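Local coordinates for ATP phosphoribosyltransferase regulatory subunit (Bacillus halodurans, PDB 3OD1), which is probably required, together with HisG, for the first step of histidine biosynthesis and may allow its feedback regulation by histidine, at residues Leu51-Tyr54 with Glu55-Gly58; Gly298-Asp301 with Glu302-Ser305. All blocks are in the same frame, centred on the assembly; numbering follows the deposited sequence.

Contact 1 (Leu51-Tyr54 with Glu55-Gly58); sequences LEYY and ETVG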
loop_
_atom_site.group_PDB
_atom_site.type_symbol
_atom_site.label_atom_id
_atom_site.label_comp_id
_atom_site.label_asym_id
_atom_site.label_seq_id
_atom_site.Cartn_x
_atom_site.Cartn_y
_atom_site.Cartn_z
ATOM N N LEU B 51 6.370 -10.971 0.985
ATOM C CA LEU B 51 6.834 -12.333 0.727
ATOM C C LEU B 51 6.533 -13.259 1.898
ATOM O O LEU B 51 6.819 -12.924 3.050
ATOM C CB LEU B 51 8.346 -12.328 0.489
ATOM C CG LEU B 51 8.807 -11.656 -0.809
ATOM C CD1 LEU B 51 10.289 -11.305 -0.738
ATOM C CD2 LEU B 51 8.530 -12.562 -1.988
ATOM N N GLU B 52 5.959 -14.417 1.595
ATOM C CA GLU B 52 5.786 -15.478 2.587
ATOM C C GLU B 52 6.456 -16.735 2.038
ATOM O O GLU B 52 6.713 -16.834 0.831
ATOM C CB GLU B 52 4.295 -15.743 2.869
ATOM C CG GLU B 52 3.494 -14.531 3.359
ATOM C CD GLU B 52 3.498 -14.372 4.873
ATOM O OE1 GLU B 52 4.173 -15.159 5.563
ATOM O OE2 GLU B 52 2.825 -13.456 5.376
ATOM N N TYR B 53 6.774 -17.687 2.914
ATOM C CA TYR B 53 7.264 -18.987 2.460
ATOM C C TYR B 53 6.178 -19.749 1.729
ATOM O O TYR B 53 5.022 -19.761 2.149
ATOM C CB TYR B 53 7.739 -19.843 3.635
ATOM C CG TYR B 53 9.090 -19.458 4.160
ATOM C CD1 TYR B 53 10.232 -19.613 3.386
ATOM C CD2 TYR B 53 9.229 -18.938 5.446
ATOM C CE1 TYR B 53 11.484 -19.251 3.888
ATOM C CE2 TYR B 53 10.457 -18.584 5.950
ATOM C CZ TYR B 53 11.581 -18.739 5.172
ATOM O OH TYR B 53 12.797 -18.379 5.699
ATOM N N TYR B 54 6.550 -20.398 0.636
ATOM C CA TYR B 54 5.610 -21.237 -0.094
ATOM C C TYR B 54 5.144 -22.441 0.730
ATOM O O TYR B 54 3.947 -22.744 0.791
ATOM C CB TYR B 54 6.250 -21.721 -1.391
ATOM C CG TYR B 54 5.506 -22.848 -2.054
ATOM C CD1 TYR B 54 4.235 -22.658 -2.576
ATOM C CD2 TYR B 54 6.082 -24.104 -2.176
ATOM C CE1 TYR B 54 3.558 -23.691 -3.197
ATOM C CE2 TYR B 54 5.413 -25.140 -2.792
ATOM C CZ TYR B 54 4.154 -24.933 -3.295
ATOM O OH TYR B 54 3.491 -25.967 -3.909
ATOM N N GLU B 55 6.096 -23.121 1.362
ATOM C CA GLU B 55 5.805 -24.394 2.020
ATOM C C GLU B 55 4.883 -24.242 3.227
ATOM O O GLU B 55 4.254 -25.198 3.645
ATOM C CB GLU B 55 7.099 -25.111 2.419
ATOM C CG GLU B 55 7.902 -25.635 1.237
ATOM C CD GLU B 55 7.137 -26.652 0.390
ATOM O OE1 GLU B 55 6.072 -27.142 0.836
ATOM O OE2 GLU B 55 7.606 -26.962 -0.728
ATOM N N THR B 56 4.804 -23.036 3.777
ATOM C CA THR B 56 3.930 -22.782 4.917
ATOM C C THR B 56 2.657 -22.030 4.512
ATOM O O THR B 56 1.612 -22.637 4.291
ATOM C CB THR B 56 4.676 -22.027 6.036
ATOM O OG1 THR B 56 5.170 -20.775 5.536
ATOM C CG2 THR B 56 5.853 -22.869 6.551
ATOM N N VAL B 57 2.754 -20.708 4.402
ATOM C CA VAL B 57 1.614 -19.878 4.029
ATOM C C VAL B 57 1.133 -20.171 2.607
ATOM O O VAL B 57 -0.072 -20.278 2.354
ATOM C CB VAL B 57 1.974 -18.382 4.173
ATOM C CG1 VAL B 57 0.893 -17.498 3.567
ATOM C CG2 VAL B 57 2.233 -18.047 5.641
ATOM N N GLY B 58 2.065 -20.311 1.671
ATOM C CA GLY B 58 1.676 -20.559 0.291
ATOM C C GLY B 58 0.700 -21.717 0.176
ATOM O O GLY B 58 -0.381 -21.580 -0.402
#

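Contact 2 (Gly298-Asp301 with Glu302-Ser305); sequences GRYD and ELLS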
loop_
_atom_site.group_PDB
_atom_site.type_symbol
_atom_site.label_atom_id
_atom_site.label_comp_id
_atom_site.label_asym_id
_atom_site.label_seq_id
_atom_site.Cartn_x
_atom_site.Cartn_y
_atom_site.Cartn_z
ATOM N N GLY B 298 -16.692 -15.998 4.073
ATOM C CA GLY B 298 -17.323 -17.130 4.715
ATOM C C GLY B 298 -16.424 -17.784 5.744
ATOM O O GLY B 298 -15.283 -17.358 5.958
ATOM N N ARG B 299 -16.949 -18.834 6.366
ATOM C CA ARG B 299 -16.250 -19.576 7.419
ATOM C C ARG B 299 -15.133 -20.453 6.908
ATOM O O ARG B 299 -15.306 -21.197 5.952
ATOM C CB ARG B 299 -17.223 -20.468 8.177
ATOM C CG ARG B 299 -18.198 -19.723 9.011
ATOM C CD ARG B 299 -17.938 -19.978 10.466
ATOM N NE ARG B 299 -18.515 -18.901 11.254
ATOM C CZ ARG B 299 -17.883 -18.272 12.231
ATOM N NH1 ARG B 299 -16.642 -18.622 12.550
ATOM N NH2 ARG B 299 -18.500 -17.300 12.895
ATOM N N TYR B 300 -13.991 -20.389 7.582
ATOM C CA TYR B 300 -12.862 -21.251 7.259
ATOM C C TYR B 300 -12.275 -21.822 8.567
ATOM O O TYR B 300 -11.172 -21.471 8.973
ATOM C CB TYR B 300 -11.824 -20.466 6.434
ATOM C CG TYR B 300 -11.363 -19.155 7.067
ATOM C CD1 TYR B 300 -10.180 -19.104 7.785
ATOM C CD2 TYR B 300 -12.109 -17.979 6.945
ATOM C CE1 TYR B 300 -9.735 -17.937 8.376
ATOM C CE2 TYR B 300 -11.667 -16.785 7.543
ATOM C CZ TYR B 300 -10.468 -16.788 8.259
ATOM O OH TYR B 300 -9.976 -15.650 8.872
ATOM N N ASP B 301 -13.033 -22.712 9.211
ATOM C CA ASP B 301 -12.796 -23.089 10.608
ATOM C C ASP B 301 -11.598 -24.007 10.870
ATOM O O ASP B 301 -11.306 -24.304 12.023
ATOM C CB ASP B 301 -14.046 -23.743 11.222
ATOM C CG ASP B 301 -15.152 -22.740 11.536
ATOM O OD1 ASP B 301 -14.931 -21.510 11.413
ATOM O OD2 ASP B 301 -16.254 -23.191 11.913
ATOM N N GLU B 302 -10.913 -24.452 9.822
ATOM C CA GLU B 302 -9.774 -25.359 10.004
ATOM C C GLU B 302 -8.408 -24.715 9.708
ATOM O O GLU B 302 -7.362 -25.332 9.904
ATOM C CB GLU B 302 -9.961 -26.628 9.165
ATOM C CG GLU B 302 -11.201 -27.429 9.557
ATOM C CD GLU B 302 -11.223 -27.752 11.048
ATOM O OE1 GLU B 302 -10.139 -27.981 11.636
ATOM O OE2 GLU B 302 -12.325 -27.769 11.636
ATOM N N LEU B 303 -8.400 -23.471 9.259
ATOM C CA LEU B 303 -7.119 -22.841 8.929
ATOM C C LEU B 303 -6.246 -22.577 10.156
ATOM O O LEU B 303 -5.068 -22.930 10.164
ATOM C CB LEU B 303 -7.316 -21.546 8.146
ATOM C CG LEU B 303 -6.039 -20.828 7.691
ATOM C CD1 LEU B 303 -5.245 -21.681 6.697
ATOM C CD2 LEU B 303 -6.389 -19.489 7.068
ATOM N N LEU B 304 -6.811 -21.954 11.189
ATOM C CA LEU B 304 -6.000 -21.571 12.348
ATOM C C LEU B 304 -5.322 -22.771 13.005
ATOM O O LEU B 304 -4.248 -22.630 13.605
ATOM C CB LEU B 304 -6.810 -20.763 13.372
ATOM C CG LEU B 304 -6.810 -19.235 13.186
ATOM C CD1 LEU B 304 -5.415 -18.648 13.393
ATOM C CD2 LEU B 304 -7.343 -18.845 11.814
ATOM N N SER B 305 -5.946 -23.944 12.890
ATOM C CA SER B 305 -5.366 -25.179 13.416
ATOM C C SER B 305 -4.039 -25.498 12.746
ATOM O O SER B 305 -3.135 -26.028 13.383
ATOM C CB SER B 305 -6.318 -26.360 13.230
ATOM O OG SER B 305 -7.460 -26.218 14.051
HETATM O O HOH W 1 -9.651 -21.424 11.330
HETATM O O HOH W 2 -8.870 -23.941 13.430
#

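Contact 1 (Leu51-Tyr54 with Glu55-Gly58)
Tyr53 and Gly58 are hydrogen-bonded through their backbones across a strand-to-helix junction, where strand 51-53 of a three-stranded antiparallel sheet turns directly into helix 54-60 of the class II synthetase-like fold. The junction is a worked example of a strand passing straight into a helix whose first turn closes on the N-cap carbonyl. Tyr53 holds the N-cap position, yet the helix opens with a wider, pi-type turn: Gly58 N donates to Tyr53 O at 3.0 Å, nearly straight (168°) and in the carbonyl plane. The inner side of this turn is tightly packed. Glu52 and Val57 face each other, with Glu52 CB 3.7 Å from Val57 CB. A bend at chi2 turns the end of Glu52 toward the valine, bringing OE1 to 3.5 Å from Val57 CG2, while OE2 forms a salt bridge with Arg91. Both rest on Pro88 of helix 86-94, and Val57 touches Ala87 there as well. Nearby, Thr56 OG1 lies 3.3 Å from Tyr53 CB; both residues pack on the second subunit, Tyr53 on its Lys12 and Thr56 on its Phe8.

The solvent side is carried by the partly exposed Tyr54 and the exposed Glu55. With CG anti to the backbone N (chi1 166°), the Tyr54 ring lies beside the glutamate, ring and carboxylate planes 69° apart, and Glu55 OE2 approaches Tyr54 CD2 and CE2, each at 3.5 Å. Farther out, Tyr54 OH is hydrogen-bonded to Asp65, and the side chain also rests on Thr78 and Val80. A leucine in place of Tyr54 would probably leave Asp65 without its hydroxyl partner and deprive the Glu55 carboxylate of its flat neighbour. Gly58, with no side chain, brings its CA to 3.2 Å from Tyr54 O, where a CB would clash with that oxygen.

Contact 2 (Gly298-Asp301 with Glu302-Ser305)
Tyr300, Asp301 and Glu302 carry the type I beta turn from Tyr300 to Leu303, an example of a beta turn serving as the lead into a helix, here from strand 295-298 to the short helix 303-306. The Gly-Arg-Tyr-Asp run of residues 298-301, which ends in the turn, probably corresponds to the glycine-rich GGRYD segment of histidyl-tRNA synthetases. The turn is closed by a weak bond, Leu303 N to Tyr300 O at 3.4 Å, although its direction is good (172°). A water lies 2.8 Å from Tyr300 O, to which it can donate, and accepts from Leu304 N, linking the turn to the next residue of the helix. With CG placed between the backbone N and the carbonyl carbon (chi1 54°), the Tyr300 ring meets Leu303 CB with its edge, CD1 lying 3.8 Å from that carbon. Its hydroxyl is hydrogen-bonded to Glu132.

Asp301 meets Glu302 through its CB, while its carboxylate leads off to a salt bridge with Arg299 and a hydrogen bond from Ala313 N. Glu302, exposed, folds back over the preceding peptide, its CD 3.6 Å from Asp301 O. A second water, 2.8 Å from that same oxygen, can donate to it and is hydrogen-bonded to Ser305 OG at 2.7 Å.

In the fold
From the N terminus, the chain first reaches contact 1, which closes the short junction between strand 51-53 and helix 54-60. Roughly 240 residues later, after helix 86-94 and most strands of the large mixed sheet, contact 2 closes the turn between strand 295-298 and helix 303-306, just before strand 313-319. The two lie in series, neither enclosing nor crossing the other; the centres of contact 1 and contact 2 are 18 Å apart. The nearest atoms of contact 1 and contact 2 are about 7 Å apart. What relates them is helix 86-94: residues 51-58 rest on its Ala87 and Pro88, residues 298-305 on its Thr86 and Ala90. The helix thus joins the small antiparallel sheet, at the subunit interface, to the large sheet.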